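Local coordinates for protein CalS13 (Micromonospora echinospora, PDB 4ZAS) that probably works as a pyridoxal phosphate-dependent sugar aminotransferase and binds the nucleotide sugar dTDP-4-keto-6-deoxyglucose, at residues Ala61-Ala66 / Leu224-Gly229. Numbering follows the deposited sequence.
Sequences AEYEAA and LTTGSG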
# COMPACT_ATOMS: atom_id res chain seq x y z
N ALA A 61 0.00 -17.21 -4.15
CA ALA A 61 0.73 -17.84 -5.25
C ALA A 61 -0.22 -18.62 -6.16
O ALA A 61 -0.05 -18.60 -7.37
CB ALA A 61 1.82 -18.75 -4.72
N GLU A 62 -1.20 -19.30 -5.57
CA GLU A 62 -2.18 -20.08 -6.35
C GLU A 62 -3.01 -19.14 -7.23
O GLU A 62 -3.34 -19.47 -8.36
CB GLU A 62 -3.13 -20.88 -5.44
CG GLU A 62 -4.16 -21.66 -6.24
CD GLU A 62 -5.21 -22.37 -5.39
OE1 GLU A 62 -5.11 -22.38 -4.15
OE2 GLU A 62 -6.15 -22.93 -5.99
N TYR A 63 -3.36 -17.98 -6.67
CA TYR A 63 -4.05 -16.94 -7.41
C TYR A 63 -3.20 -16.38 -8.56
O TYR A 63 -3.66 -16.31 -9.71
CB TYR A 63 -4.48 -15.85 -6.43
CG TYR A 63 -4.91 -14.53 -7.04
CD1 TYR A 63 -6.08 -14.43 -7.79
CD2 TYR A 63 -4.18 -13.37 -6.79
CE1 TYR A 63 -6.49 -13.21 -8.30
CE2 TYR A 63 -4.58 -12.15 -7.31
CZ TYR A 63 -5.74 -12.08 -8.07
OH TYR A 63 -6.13 -10.86 -8.59
N GLU A 64 -1.97 -16.00 -8.27
CA GLU A 64 -1.06 -15.46 -9.30
C GLU A 64 -0.91 -16.43 -10.48
O GLU A 64 -0.83 -16.01 -11.63
CB GLU A 64 0.31 -15.14 -8.71
CG GLU A 64 0.35 -13.96 -7.75
CD GLU A 64 1.72 -13.80 -7.09
OE1 GLU A 64 2.50 -14.77 -7.13
OE2 GLU A 64 2.02 -12.71 -6.53
N ALA A 65 -0.84 -17.72 -10.19
CA ALA A 65 -0.74 -18.72 -11.24
C ALA A 65 -2.01 -18.76 -12.10
O ALA A 65 -1.93 -18.83 -13.32
CB ALA A 65 -0.47 -20.10 -10.65
N ALA A 66 -3.17 -18.70 -11.44
CA ALA A 66 -4.46 -18.77 -12.13
C ALA A 66 -4.65 -17.58 -13.04
O ALA A 66 -5.12 -17.72 -14.17
CB ALA A 66 -5.59 -18.85 -11.14
N LEU A 224 -13.20 -8.02 -11.71
CA LEU A 224 -12.59 -9.06 -10.91
C LEU A 224 -12.02 -8.41 -9.67
O LEU A 224 -11.09 -7.61 -9.80
CB LEU A 224 -11.49 -9.76 -11.67
CG LEU A 224 -10.77 -10.73 -10.75
CD1 LEU A 224 -11.74 -11.83 -10.37
CD2 LEU A 224 -9.51 -11.30 -11.41
N THR A 225 -12.56 -8.73 -8.49
CA THR A 225 -12.06 -8.07 -7.27
C THR A 225 -11.40 -9.00 -6.25
O THR A 225 -11.76 -10.17 -6.13
CB THR A 225 -13.17 -7.34 -6.52
OG1 THR A 225 -12.59 -6.56 -5.47
CG2 THR A 225 -14.15 -8.31 -5.93
N THR A 226 -10.41 -8.47 -5.53
CA THR A 226 -9.83 -9.18 -4.38
C THR A 226 -10.13 -8.45 -3.07
O THR A 226 -9.45 -8.65 -2.07
CB THR A 226 -8.29 -9.33 -4.49
OG1 THR A 226 -7.71 -8.06 -4.79
CG2 THR A 226 -7.94 -10.25 -5.60
N GLY A 227 -11.15 -7.59 -3.11
CA GLY A 227 -11.42 -6.67 -2.02
C GLY A 227 -10.58 -5.44 -2.30
O GLY A 227 -11.07 -4.42 -2.78
N SER A 228 -9.29 -5.54 -1.99
CA SER A 228 -8.33 -4.59 -2.51
C SER A 228 -7.26 -5.40 -3.19
O SER A 228 -7.07 -6.57 -2.87
CB SER A 228 -7.74 -3.73 -1.41
OG SER A 228 -8.77 -3.11 -0.66
N GLY A 229 -6.58 -4.79 -4.15
CA GLY A 229 -5.52 -5.50 -4.82
C GLY A 229 -5.27 -5.15 -6.27
O GLY A 229 -6.01 -4.39 -6.92
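With CG anti to the backbone N (chi1 165°), the Y63 ring reaches out from the helix to T226. T226 meets it with its methyl: chi1 of 50° turns OG1 back over its own backbone and swings CG2 away from the carbonyl carbon, out to the tyrosine. Y63 OH lies 3.5 Å from T226 CG2, and Y63 CZ is 3.8 Å from the same methyl. The methyl sits obliquely to the ring, and the two side chains cross at about a right angle. L224 adds a looser touch, with its CD2 4.4 Å from Y63 OH. The contact is small, buried and made by van der Waals packing. T226 OG1 is engaged within its own loop, donating to S228 O from above the carbonyl plane; the modelled distance, 2.5 Å, is short. It also bonds the hydroxyl of T218. T225 OG1 accepts from G227 N at 3.0 Å, an ST turn that overlaps this bond. T218 links both sides, since Y63 also packs on it. Helix 275-305 covers L224 and A66. The arrangement joins helix 58-71 to the loop between strands 213-217 and 230-233 of the mixed seven-stranded sheet, typical of the large domain of fold-type I aminotransferases.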